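PDB 5HQJ: periplasmic binding protein/LacI transcriptional regulator from Burkholderia graminis C4D1M, which binds D-arabinose in a cleft between its two lobes and probably serves as the sugar-capturing solute-binding component of an ABC transporter. Local coordinates for residues V31-K36 / L113-D118; S91-K96 / T157-A162; S100-A105 / P120-S125; I128-E133 / I294-T299; E167-I172 / F215-V220. All coordinates share one frame; numbering follows the deposited sequence.

In the fold
The chain folds into two lobes, each built round a six-stranded sheet, with the sugar between them. Contacts 1 and 3 belong to the first lobe, their centres about 12 Å apart: contact 1 joins sugar-binding strand ends, contact 3 packs helix 99-106 on loop 120-125. Contact 4 pairs strands 127-129 and 294-295 of the same sheet, where the chain crosses between lobes. Contact 5, in the second lobe, lies about 26 Å from contact 3 between centres. Contact 2 bridges the lobes directly. Along the sequence contact 1 crosses contacts 2 and 3, contact 3 falls within the span of contact 2, and contact 5 within that of contact 4. Contacts 1 and 5 hold the sugar from both lobes, as expected of a closed form.

Contact 1 of 5, residues V31-K36 / L113-D118; sequences VAVIPK and LTYDSD. With 64K (alpha-D-arabinopyranose), chain B.
Lys36 and Ser117 make the tight end of this contact: Lys36 CE presses on Ser117 CB at 3.3 Å, shorter than ordinary van der Waals packing. The lysine, extended beyond CG, brings NZ to a weak hydrogen bond with O1 of the arabinopyranose (3.2 Å), while Asn164 is the stronger partner of the ammonium group. Asp116 takes the same region of the sugar in a bidentate grip, OD2 accepting from O1 and OD1 from O2, each at 2.6 Å. With chi1 at 175°, its carboxylate swings away from the backbone N into the cleft. Lys36 NZ and Asp116 OD2 stay 4.7 Å apart, no salt bridge, though the opposite charges probably still attract.

Toward the sheet the spacing is more ordinary, though no less buried. There the Tyr115 ring lies across Val33, whose CG1 is 3.8 Å from Tyr115 CE1, and the phenol OH gives a weak hydrogen bond to Ile34 O (2.9 Å). The strand backbones never meet, since Ile34 and Thr114 are 9.3 Å apart at CA. Strand 87-90 fills the interval between strands 30-34 and 111-115, strand 59-62 flanks Val33 on the far side, and helix 42-56 packs on Tyr115 and Lys36.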
# COMPACT_ATOMS: atom_id res chain seq x y z
N VAL A 31 -17.53 -3.51 14.38
CA VAL A 31 -16.41 -2.84 13.73
C VAL A 31 -16.45 -3.07 12.23
O VAL A 31 -16.84 -4.13 11.76
CB VAL A 31 -15.04 -3.31 14.29
CG1 VAL A 31 -14.97 -3.00 15.77
CG2 VAL A 31 -14.78 -4.81 14.02
N ALA A 32 -16.00 -2.07 11.51
CA ALA A 32 -15.99 -2.07 10.07
C ALA A 32 -14.58 -1.72 9.57
O ALA A 32 -13.95 -0.81 10.12
CB ALA A 32 -17.02 -1.09 9.53
N VAL A 33 -14.10 -2.45 8.57
CA VAL A 33 -12.81 -2.18 7.96
C VAL A 33 -12.97 -1.96 6.47
O VAL A 33 -13.65 -2.73 5.78
CB VAL A 33 -11.82 -3.32 8.23
CG1 VAL A 33 -10.45 -2.94 7.73
CG2 VAL A 33 -11.74 -3.62 9.71
N ILE A 34 -12.34 -0.89 5.98
CA ILE A 34 -12.54 -0.38 4.62
C ILE A 34 -11.24 -0.37 3.87
O ILE A 34 -10.31 0.37 4.28
CB ILE A 34 -13.11 1.08 4.63
CG1 ILE A 34 -14.37 1.15 5.50
CG2 ILE A 34 -13.38 1.60 3.19
CD1 ILE A 34 -14.85 2.56 5.81
N PRO A 35 -11.13 -1.16 2.80
CA PRO A 35 -9.95 -1.02 1.94
C PRO A 35 -10.08 0.16 0.99
O PRO A 35 -11.13 0.81 0.98
CB PRO A 35 -9.93 -2.34 1.17
CG PRO A 35 -11.39 -2.64 0.99
CD PRO A 35 -11.99 -2.27 2.32
N LYS A 36 -9.06 0.39 0.18
CA LYS A 36 -9.16 1.44 -0.84
C LYS A 36 -10.19 1.02 -1.89
O LYS A 36 -10.85 1.86 -2.49
CB LYS A 36 -7.80 1.71 -1.50
CG LYS A 36 -6.83 2.59 -0.65
CD LYS A 36 -5.52 2.87 -1.42
CE LYS A 36 -4.50 3.66 -0.59
NZ LYS A 36 -3.35 4.10 -1.43
N LEU A 113 -9.72 4.97 13.13
CA LEU A 113 -8.31 4.97 12.86
C LEU A 113 -8.05 4.63 11.40
O LEU A 113 -8.95 4.16 10.67
CB LEU A 113 -7.59 3.99 13.78
CG LEU A 113 -7.86 2.47 13.68
CD1 LEU A 113 -7.12 1.81 12.51
CD2 LEU A 113 -7.48 1.75 14.99
N THR A 114 -6.82 4.89 10.97
CA THR A 114 -6.42 4.54 9.61
C THR A 114 -5.37 3.45 9.61
O THR A 114 -4.71 3.23 10.63
CB THR A 114 -5.90 5.77 8.87
OG1 THR A 114 -4.83 6.37 9.61
CG2 THR A 114 -7.03 6.76 8.71
N TYR A 115 -5.25 2.77 8.46
CA TYR A 115 -4.22 1.74 8.24
C TYR A 115 -3.81 1.83 6.77
O TYR A 115 -4.60 2.28 5.93
CB TYR A 115 -4.71 0.33 8.64
CG TYR A 115 -5.69 -0.26 7.67
CD1 TYR A 115 -7.02 0.14 7.68
CD2 TYR A 115 -5.28 -1.16 6.70
CE1 TYR A 115 -7.92 -0.34 6.76
CE2 TYR A 115 -6.18 -1.66 5.76
CZ TYR A 115 -7.50 -1.24 5.80
OH TYR A 115 -8.41 -1.69 4.90
N ASP A 116 -2.55 1.48 6.50
CA ASP A 116 -1.98 1.40 5.15
C ASP A 116 -1.77 2.76 4.48
O ASP A 116 -0.65 3.06 4.07
CB ASP A 116 -2.88 0.52 4.26
CG ASP A 116 -2.42 0.50 2.84
OD1 ASP A 116 -1.23 0.22 2.59
OD2 ASP A 116 -3.26 0.81 1.99
N SER A 117 -2.85 3.52 4.35
CA SER A 117 -2.81 4.86 3.74
C SER A 117 -3.59 5.86 4.61
O SER A 117 -4.81 5.78 4.79
CB SER A 117 -3.35 4.86 2.31
OG SER A 117 -2.73 5.95 1.58
N ASP A 118 -2.83 6.79 5.16
CA ASP A 118 -3.34 7.72 6.17
C ASP A 118 -4.11 8.93 5.61
O ASP A 118 -3.97 9.27 4.43
CB ASP A 118 -2.16 8.24 7.02
CG ASP A 118 -2.60 8.82 8.35
OD1 ASP A 118 -3.79 8.72 8.69
OD2 ASP A 118 -1.75 9.39 9.07
O2 64K B . 0.12 -0.02 0.35
C2 64K B . -0.47 0.01 -0.99
C3 64K B . -0.07 -1.25 -1.68
O3 64K B . 1.28 -1.14 -2.07
C4 64K B . -0.86 -1.48 -2.96
O4 64K B . -0.53 -0.52 -3.98
C5 64K B . -2.29 -1.36 -2.69
O5 64K B . -2.57 -0.02 -2.23
C1 64K B . -1.97 0.09 -0.88
O1 64K B . -2.30 1.32 -0.35

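Contact 2 of 5, residues S91-K96 / T157-A162; sequences SVNEPK and TGQLGA
Asn93 and Gln159 meet through their side-chain amides, which cross the gap between two loops from opposite lobes. Gln159 NE2 donates to Asn93 OD1 at 3.2 Å, but the angle at the hydrogen is only 133° and the bond is weak. The two amide planes are nearly parallel, 18° apart, although the side chains that carry them run at about a right angle. Beside this pair the backbones approach closely: Ala162 CA points a hydrogen at Asn93 O (3.5 Å, 142° at the hydrogen). Gly161 O lies against carbon, 3.9 Å from Pro95 CD and 4.1 Å from Glu94 CG.

One shell out, most of the parts are positioned by their own lobe. Asn93 ND2 is spent on Lys36 O, which fixes the amide and turns OD1 to the other loop. Glu94 OE2 bonds to Ser97 OG and OE1 only weakly to Lys96 N, so CG, rather than the charge, faces Gly161. On the other side a type I turn from Gln159 to Ala162 presents Gly161 O, and Ala162 is the N-cap residue of helix 163-176. Gln159 packs on Leu165 and Asp192 of its own lobe and, across the cleft, on Thr68; its side chain comes within about 5 Å of the bound sugar. Such loop-to-loop meetings across the cleft are consistent with the closed state of a two-lobed periplasmic binding protein.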
# COMPACT_ATOMS: atom_id res chain seq x y z
N SER A 91 -8.36 2.45 5.09
CA SER A 91 -7.27 2.86 4.21
C SER A 91 -7.79 3.90 3.19
O SER A 91 -8.70 3.60 2.39
CB SER A 91 -6.70 1.65 3.49
OG SER A 91 -5.67 2.03 2.62
N VAL A 92 -7.22 5.10 3.20
CA VAL A 92 -7.77 6.26 2.47
C VAL A 92 -7.16 6.48 1.09
O VAL A 92 -5.96 6.55 0.92
CB VAL A 92 -7.56 7.54 3.29
CG1 VAL A 92 -8.20 8.72 2.63
CG2 VAL A 92 -8.13 7.35 4.68
N ASN A 93 -8.03 6.60 0.08
CA ASN A 93 -7.55 6.84 -1.27
C ASN A 93 -7.01 8.25 -1.46
O ASN A 93 -5.96 8.44 -2.07
CB ASN A 93 -8.65 6.55 -2.28
CG ASN A 93 -8.67 5.09 -2.73
OD1 ASN A 93 -7.67 4.55 -3.24
ND2 ASN A 93 -9.80 4.46 -2.58
N GLU A 94 -7.73 9.21 -0.91
CA GLU A 94 -7.34 10.62 -0.99
C GLU A 94 -7.71 11.33 0.34
O GLU A 94 -8.88 11.37 0.72
CB GLU A 94 -8.00 11.27 -2.21
CG GLU A 94 -7.37 12.60 -2.65
CD GLU A 94 -7.67 13.71 -1.68
OE1 GLU A 94 -6.74 14.48 -1.35
OE2 GLU A 94 -8.84 13.78 -1.23
N PRO A 95 -6.71 11.89 1.05
CA PRO A 95 -6.86 12.24 2.47
C PRO A 95 -7.82 13.39 2.74
O PRO A 95 -8.54 13.35 3.74
CB PRO A 95 -5.43 12.64 2.89
CG PRO A 95 -4.76 13.01 1.66
CD PRO A 95 -5.35 12.16 0.57
N LYS A 96 -7.83 14.40 1.87
CA LYS A 96 -8.63 15.58 2.15
C LYS A 96 -10.10 15.20 2.02
O LYS A 96 -10.91 15.61 2.84
CB LYS A 96 -8.27 16.76 1.21
CG LYS A 96 -6.84 17.33 1.38
CD LYS A 96 -5.82 16.52 0.55
CE LYS A 96 -4.36 16.96 0.75
NZ LYS A 96 -3.42 16.04 0.03
N THR A 157 3.76 4.40 -10.56
CA THR A 157 2.94 4.46 -9.37
C THR A 157 1.51 4.05 -9.68
O THR A 157 1.22 3.64 -10.80
CB THR A 157 3.03 5.87 -8.72
OG1 THR A 157 2.34 5.81 -7.46
CG2 THR A 157 2.49 7.01 -9.63
N GLY A 158 0.63 4.18 -8.69
CA GLY A 158 -0.76 3.80 -8.85
C GLY A 158 -1.60 5.03 -9.08
O GLY A 158 -1.40 5.76 -10.05
N GLN A 159 -2.50 5.28 -8.13
CA GLN A 159 -3.31 6.48 -8.18
C GLN A 159 -2.49 7.69 -7.67
O GLN A 159 -1.78 7.62 -6.67
CB GLN A 159 -4.62 6.26 -7.38
CG GLN A 159 -4.50 5.64 -5.97
CD GLN A 159 -4.56 4.10 -5.94
OE1 GLN A 159 -3.58 3.43 -6.24
NE2 GLN A 159 -5.71 3.54 -5.55
N LEU A 160 -2.57 8.77 -8.44
CA LEU A 160 -1.75 9.94 -8.19
C LEU A 160 -2.07 10.70 -6.89
O LEU A 160 -1.25 11.49 -6.43
CB LEU A 160 -1.85 10.90 -9.38
CG LEU A 160 -1.45 10.36 -10.76
CD1 LEU A 160 -1.71 11.41 -11.85
CD2 LEU A 160 -0.00 9.92 -10.76
N GLY A 161 -3.22 10.43 -6.28
CA GLY A 161 -3.63 11.14 -5.08
C GLY A 161 -3.33 10.44 -3.77
O GLY A 161 -3.56 10.98 -2.69
N ALA A 162 -2.79 9.23 -3.88
CA ALA A 162 -2.50 8.41 -2.72
C ALA A 162 -1.29 8.89 -1.93
O ALA A 162 -0.17 8.96 -2.46
CB ALA A 162 -2.29 6.97 -3.17

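Contact 3 of 5, residues S100-A105 / P120-S125; sequences SVMKRA and PKSGRS
Met102 and Lys103 come from helix 99-106, the helix of the beta-alpha-beta unit that joins strands 87-90 and 111-115, and both rest on the loop running from strand 111-115 to strand 127-129. Met102, a selenomethionine here, reaches past Ser122: SE lies 3.6 Å from Ser122 CB, and the methyl CE stops 3.4 Å from Ser122 OG. A bend at the last torsion (chi3 67°) turns Met102 CE to the hydroxyl and on toward Arg124 CB, 4.0 Å away. The hydroxyl it touches is engaged elsewhere, with Ser119 O, and weakly accepts Arg124 N.

Lys103 follows the outer rim of the loop. Lys103 CG sits 3.4 Å from Ser122 O and its CE 3.6 Å from Lys121 O, while NZ ends 3.8 Å from Gly123 CA. No hydrogen bond crosses between the segments, so the loop is held to the helix by van der Waals contact. Arg124 sends its guanidinium away from the helix to a salt bridge with Asp118. On its inner side Met102 also meets Ile77, Val112 and Thr114. The whole is a helix packed on the loop that follows the next strand, at the periphery of an alpha/beta lobe of the Rossmann-like kind.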
# COMPACT_ATOMS: atom_id res chain seq x y z
N SER A 100 -13.87 15.46 6.68
CA SER A 100 -15.07 16.00 7.30
C SER A 100 -15.98 14.93 7.91
O SER A 100 -16.44 15.08 9.04
CB SER A 100 -15.85 16.82 6.26
OG SER A 100 -15.07 17.00 5.09
N VAL A 101 -16.26 13.86 7.17
CA VAL A 101 -17.16 12.83 7.67
C VAL A 101 -16.50 12.00 8.78
O VAL A 101 -17.18 11.49 9.67
CB VAL A 101 -17.63 11.91 6.52
CG1 VAL A 101 -16.46 11.09 5.95
CG2 VAL A 101 -18.76 10.99 6.99
N MSE A 102 -15.18 11.90 8.76
CA MSE A 102 -14.49 11.14 9.81
C MSE A 102 -14.55 11.87 11.15
O MSE A 102 -14.63 11.23 12.20
CB MSE A 102 -13.04 10.87 9.41
CG MSE A 102 -12.96 9.81 8.31
SE MSE A 102 -11.18 9.40 7.66
CE MSE A 102 -10.49 8.59 9.30
N LYS A 103 -14.55 13.20 11.10
CA LYS A 103 -14.72 13.98 12.31
C LYS A 103 -16.11 13.83 12.92
O LYS A 103 -16.23 13.74 14.13
CB LYS A 103 -14.45 15.46 12.03
CG LYS A 103 -12.99 15.75 11.73
CD LYS A 103 -12.55 17.10 12.22
CE LYS A 103 -11.02 17.20 12.25
NZ LYS A 103 -10.42 16.91 13.60
N ARG A 104 -17.16 13.78 12.09
CA ARG A 104 -18.52 13.62 12.62
C ARG A 104 -18.69 12.27 13.31
O ARG A 104 -19.26 12.19 14.40
CB ARG A 104 -19.56 13.77 11.51
CG ARG A 104 -19.19 14.80 10.46
CD ARG A 104 -20.43 15.41 9.83
NE ARG A 104 -21.44 14.39 9.56
CZ ARG A 104 -21.56 13.72 8.42
NH1 ARG A 104 -20.75 13.97 7.40
NH2 ARG A 104 -22.51 12.80 8.29
N ALA A 105 -18.19 11.22 12.67
CA ALA A 105 -18.20 9.87 13.23
C ALA A 105 -17.65 9.86 14.65
O ALA A 105 -18.22 9.27 15.55
CB ALA A 105 -17.39 8.92 12.34
N PRO A 120 -4.06 12.31 7.66
CA PRO A 120 -3.56 12.88 8.92
C PRO A 120 -4.42 13.95 9.60
O PRO A 120 -4.26 14.13 10.80
CB PRO A 120 -2.20 13.48 8.53
CG PRO A 120 -2.20 13.53 7.04
CD PRO A 120 -3.05 12.39 6.60
N LYS A 121 -5.31 14.61 8.86
CA LYS A 121 -6.10 15.70 9.43
C LYS A 121 -7.57 15.32 9.68
O LYS A 121 -8.40 16.19 9.98
CB LYS A 121 -6.02 16.92 8.52
CG LYS A 121 -4.61 17.46 8.32
CD LYS A 121 -4.08 18.08 9.59
CE LYS A 121 -2.83 18.91 9.33
NZ LYS A 121 -1.62 18.08 9.12
N SER A 122 -7.89 14.04 9.56
CA SER A 122 -9.24 13.53 9.80
C SER A 122 -9.62 13.42 11.29
O SER A 122 -10.79 13.20 11.63
CB SER A 122 -9.39 12.15 9.17
OG SER A 122 -8.41 11.26 9.69
N GLY A 123 -8.63 13.57 12.16
CA GLY A 123 -8.86 13.42 13.59
C GLY A 123 -8.81 11.98 14.02
O GLY A 123 -9.14 11.64 15.16
N ARG A 124 -8.38 11.11 13.11
CA ARG A 124 -8.28 9.68 13.43
C ARG A 124 -7.35 9.52 14.63
O ARG A 124 -6.44 10.33 14.84
CB ARG A 124 -7.78 8.89 12.21
CG ARG A 124 -6.27 8.84 12.00
CD ARG A 124 -5.61 10.19 11.69
NE ARG A 124 -4.20 9.97 11.41
CZ ARG A 124 -3.24 9.85 12.32
NH1 ARG A 124 -3.52 9.97 13.62
NH2 ARG A 124 -1.99 9.62 11.94
N SER A 125 -7.60 8.48 15.42
CA SER A 125 -6.87 8.24 16.66
C SER A 125 -5.42 7.93 16.39
O SER A 125 -4.52 8.30 17.14
CB SER A 125 -7.51 7.10 17.45
OG SER A 125 -7.45 5.85 16.76

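Contact 4 of 5, residues I128-E133 / I294-T299; sequences IGTNNE and IDTGVT
Ile128 and Thr296 turn their methyls to one another, CG2 against CG2 at 3.6 Å, the two side chains crossing at about a right angle. Ile294 lies on the same face of the sheet, its CB 4.5 Å from Ile128 CG1. With chi1 at 47°, the Thr296 hydroxyl sits over the Gly129 peptide, Thr296 OG1 coming within 3.2 Å of Gly129 C, without bonding to Gly129 O.

The backbones beneath pair as parallel strands. Gly129 N donates to Ile294 O at 3.0 Å, while Thr296 N donates to Gly129 O at the same distance but from well above the carbonyl plane. Strand 294-295 is outermost in the first lobe's sheet, paired here with 127-129, and just beyond them both segments pass into the second lobe, as hinge crossovers do in type I periplasmic binding proteins.

Past the strands the polar groups meet through water. One water links Thr130 OG1, Thr296 OG1 and Gly297 O; Thr130 OG1 also bonds to Gln267, a residue of the sugar pocket. The Asp295 carboxylate lies toward Asn131: OD2 flanks Asn131 CB at 3.8 Å, and a second water carries OD1 to Asn131 N. The same OD1 takes Gly297 N at 2.9 Å, closing an Asx turn.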
# COMPACT_ATOMS: atom_id res chain seq x y z
N ILE A 128 -1.88 2.94 11.51
CA ILE A 128 -1.16 1.70 11.49
C ILE A 128 -0.68 1.39 10.07
O ILE A 128 -1.48 1.09 9.19
CB ILE A 128 -2.05 0.55 11.97
CG1 ILE A 128 -2.59 0.87 13.37
CG2 ILE A 128 -1.32 -0.80 11.92
CD1 ILE A 128 -3.71 -0.06 13.81
N GLY A 129 0.62 1.40 9.85
CA GLY A 129 1.09 1.06 8.53
C GLY A 129 2.58 1.21 8.33
O GLY A 129 3.37 1.36 9.27
N THR A 130 2.96 1.14 7.06
CA THR A 130 4.34 1.29 6.63
C THR A 130 4.79 2.73 6.81
O THR A 130 4.00 3.67 6.73
CB THR A 130 4.47 0.85 5.15
OG1 THR A 130 4.03 -0.49 5.09
CG2 THR A 130 5.87 0.96 4.66
N ASN A 131 6.10 2.88 7.05
CA ASN A 131 6.75 4.19 6.95
C ASN A 131 7.10 4.35 5.50
O ASN A 131 8.10 3.83 5.04
CB ASN A 131 7.99 4.29 7.82
CG ASN A 131 8.64 5.66 7.76
OD1 ASN A 131 8.40 6.45 6.83
ND2 ASN A 131 9.48 5.95 8.75
N ASN A 132 6.23 5.01 4.77
CA ASN A 132 6.28 4.89 3.32
C ASN A 132 7.40 5.70 2.72
O ASN A 132 8.05 5.25 1.79
CB ASN A 132 4.93 5.26 2.75
CG ASN A 132 3.93 4.16 2.95
OD1 ASN A 132 4.00 3.11 2.31
ND2 ASN A 132 2.99 4.39 3.86
N GLU A 133 7.72 6.85 3.30
CA GLU A 133 8.88 7.57 2.78
C GLU A 133 10.14 6.74 3.05
O GLU A 133 10.98 6.60 2.17
CB GLU A 133 9.01 8.98 3.38
CG GLU A 133 10.15 9.76 2.73
CD GLU A 133 10.10 11.26 3.01
OE1 GLU A 133 9.01 11.77 3.35
OE2 GLU A 133 11.15 11.91 2.87
N ILE A 294 1.66 3.24 14.62
CA ILE A 294 2.43 2.00 14.63
C ILE A 294 3.05 1.80 13.26
O ILE A 294 2.36 1.82 12.24
CB ILE A 294 1.56 0.76 15.01
CG1 ILE A 294 1.09 0.84 16.46
CG2 ILE A 294 2.37 -0.56 14.81
CD1 ILE A 294 0.13 -0.30 16.84
N ASP A 295 4.37 1.65 13.25
CA ASP A 295 5.14 1.30 12.09
C ASP A 295 5.18 -0.21 11.96
O ASP A 295 5.93 -0.88 12.65
CB ASP A 295 6.56 1.86 12.21
CG ASP A 295 7.43 1.55 11.01
OD1 ASP A 295 7.03 0.75 10.15
OD2 ASP A 295 8.54 2.12 10.92
N THR A 296 4.39 -0.76 11.05
CA THR A 296 4.30 -2.21 10.92
C THR A 296 5.50 -2.83 10.16
O THR A 296 5.67 -4.06 10.15
CB THR A 296 2.96 -2.65 10.25
OG1 THR A 296 2.68 -1.86 9.09
CG2 THR A 296 1.81 -2.49 11.25
N GLY A 297 6.34 -1.98 9.54
CA GLY A 297 7.60 -2.43 8.98
C GLY A 297 7.46 -3.04 7.60
O GLY A 297 6.35 -3.33 7.13
N VAL A 298 8.59 -3.29 6.96
CA VAL A 298 8.61 -3.74 5.57
C VAL A 298 9.89 -4.56 5.35
O VAL A 298 10.94 -4.16 5.84
CB VAL A 298 8.53 -2.52 4.58
CG1 VAL A 298 9.83 -1.69 4.59
CG2 VAL A 298 8.21 -2.96 3.15
N THR A 299 9.76 -5.71 4.67
CA THR A 299 10.84 -6.67 4.48
C THR A 299 11.35 -6.53 3.03
O THR A 299 10.55 -6.55 2.09
CB THR A 299 10.40 -8.13 4.74
OG1 THR A 299 9.78 -8.25 6.03
CG2 THR A 299 11.60 -9.07 4.66
O HOH W 1 3.94 -2.60 6.88
O HOH W 2 7.90 0.61 7.47

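Contact 5 of 5, residues E167-I172 / F215-V220; sequences ERIAGI and FGVSQV. With 64K (alpha-D-arabinopyranose), chain B.
Ile172 and Phe215 supply a CH-pi contact: Ile172 CG2 stands over one face of the ring, 3.8 Å from its centroid and 15° off the normal. Ile172 CD1 also touches Phe215 CD2, and further apolar contacts gather on Val217. Val217 CG1 meets Ile172 CD1 at 3.3 Å, tighter than usual, and Val217 CG2 meets Ile169 CG1 at 4.0 Å. Thus one turn of helix 163-176 lies across the end of strand 211-216, with Ile155 of the adjoining strand 150-156 behind the isoleucines. This is the layered helix-on-sheet build of the second lobe, with the pocket at the strand ends.

Polar contacts begin with Arg168, whose chain extends from CG to NE past Val217 and lays the guanidinium at the sugar. Arg168 NH1 donates to Val217 O at 2.8 Å (162° at the hydrogen), almost in the guanidinium plane, and also to O3 of the arabinopyranose at 2.8 Å. Arg168 NH2 donates to O2 of the sugar at 2.7 Å. Asn132 holds NE, so its side chain and Val217 O together fix the group's rotation, and Phe246 adds a cation-pi contact. From the loop, Gln219 N donates to O4 of the sugar at 3.0 Å, while Ser218 OG binds Asp192.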
# COMPACT_ATOMS: atom_id res chain seq x y z
N GLU A 167 4.46 9.39 -0.86
CA GLU A 167 5.57 9.33 0.06
C GLU A 167 6.66 8.37 -0.41
O GLU A 167 7.82 8.66 -0.26
CB GLU A 167 5.05 8.94 1.43
CG GLU A 167 4.27 10.10 2.05
CD GLU A 167 3.53 9.74 3.32
OE1 GLU A 167 3.27 8.54 3.52
OE2 GLU A 167 3.20 10.64 4.12
N ARG A 168 6.26 7.23 -0.94
CA ARG A 168 7.21 6.27 -1.46
C ARG A 168 8.03 6.93 -2.56
O ARG A 168 9.25 6.81 -2.64
CB ARG A 168 6.50 5.03 -2.04
CG ARG A 168 5.84 4.20 -0.95
CD ARG A 168 4.97 3.07 -1.51
NE ARG A 168 4.14 2.58 -0.43
CZ ARG A 168 3.12 1.75 -0.55
NH1 ARG A 168 2.79 1.23 -1.74
NH2 ARG A 168 2.43 1.39 0.54
N ILE A 169 7.34 7.61 -3.46
CA ILE A 169 8.05 8.33 -4.52
C ILE A 169 9.03 9.40 -3.98
O ILE A 169 10.20 9.55 -4.43
CB ILE A 169 7.05 9.00 -5.51
CG1 ILE A 169 6.18 7.94 -6.19
CG2 ILE A 169 7.77 9.85 -6.58
CD1 ILE A 169 4.98 8.53 -6.94
N ALA A 170 8.56 10.18 -3.02
CA ALA A 170 9.43 11.18 -2.40
C ALA A 170 10.66 10.56 -1.74
O ALA A 170 11.76 11.10 -1.86
CB ALA A 170 8.63 12.00 -1.44
N GLY A 171 10.48 9.43 -1.07
CA GLY A 171 11.61 8.70 -0.52
C GLY A 171 12.62 8.23 -1.56
O GLY A 171 13.83 8.37 -1.38
N ILE A 172 12.14 7.71 -2.67
CA ILE A 172 13.02 7.32 -3.76
C ILE A 172 13.77 8.52 -4.28
O ILE A 172 14.99 8.42 -4.44
CB ILE A 172 12.23 6.64 -4.93
CG1 ILE A 172 11.56 5.31 -4.49
CG2 ILE A 172 13.13 6.47 -6.13
CD1 ILE A 172 10.53 4.78 -5.46
N PHE A 215 11.32 1.24 -10.71
CA PHE A 215 10.66 1.08 -9.41
C PHE A 215 9.15 0.98 -9.59
O PHE A 215 8.55 1.90 -10.21
CB PHE A 215 10.86 2.29 -8.50
CG PHE A 215 12.27 2.66 -8.18
CD1 PHE A 215 13.00 3.48 -9.05
CD2 PHE A 215 12.86 2.32 -6.96
CE1 PHE A 215 14.31 3.88 -8.73
CE2 PHE A 215 14.14 2.71 -6.67
CZ PHE A 215 14.86 3.50 -7.53
N GLY A 216 8.53 -0.04 -9.02
CA GLY A 216 7.09 -0.10 -8.96
C GLY A 216 6.70 0.13 -7.51
O GLY A 216 7.04 -0.68 -6.65
N VAL A 217 6.08 1.27 -7.21
CA VAL A 217 5.79 1.62 -5.83
C VAL A 217 4.35 1.23 -5.40
O VAL A 217 3.96 1.47 -4.25
CB VAL A 217 6.00 3.13 -5.55
CG1 VAL A 217 7.49 3.47 -5.69
CG2 VAL A 217 5.04 4.06 -6.39
N SER A 218 3.57 0.67 -6.33
CA SER A 218 2.23 0.16 -6.04
C SER A 218 2.12 -1.31 -6.50
O SER A 218 2.99 -1.81 -7.17
CB SER A 218 1.16 1.03 -6.70
OG SER A 218 1.17 0.83 -8.09
N GLN A 219 1.07 -2.01 -6.10
CA GLN A 219 1.10 -3.46 -6.26
C GLN A 219 1.10 -3.88 -7.74
O GLN A 219 1.60 -4.95 -8.03
CB GLN A 219 -0.04 -4.16 -5.50
CG GLN A 219 -1.42 -3.55 -5.61
CD GLN A 219 -1.89 -3.45 -7.03
OE1 GLN A 219 -1.85 -2.39 -7.64
NE2 GLN A 219 -2.35 -4.57 -7.56
N VAL A 220 0.61 -3.04 -8.65
CA VAL A 220 0.60 -3.35 -10.11
C VAL A 220 1.96 -3.23 -10.86
O VAL A 220 2.13 -3.75 -11.99
CB VAL A 220 -0.39 -2.43 -10.83
CG1 VAL A 220 0.22 -1.06 -11.12
CG2 VAL A 220 -0.89 -3.08 -12.10
O2 64K B . 0.12 -0.02 0.35
C2 64K B . -0.47 0.01 -0.99
C3 64K B . -0.07 -1.25 -1.68
O3 64K B . 1.28 -1.14 -2.07
C4 64K B . -0.86 -1.48 -2.96
O4 64K B . -0.53 -0.52 -3.98
C5 64K B . -2.29 -1.36 -2.69
O5 64K B . -2.57 -0.02 -2.23
C1 64K B . -1.97 0.09 -0.88
O1 64K B . -2.30 1.32 -0.35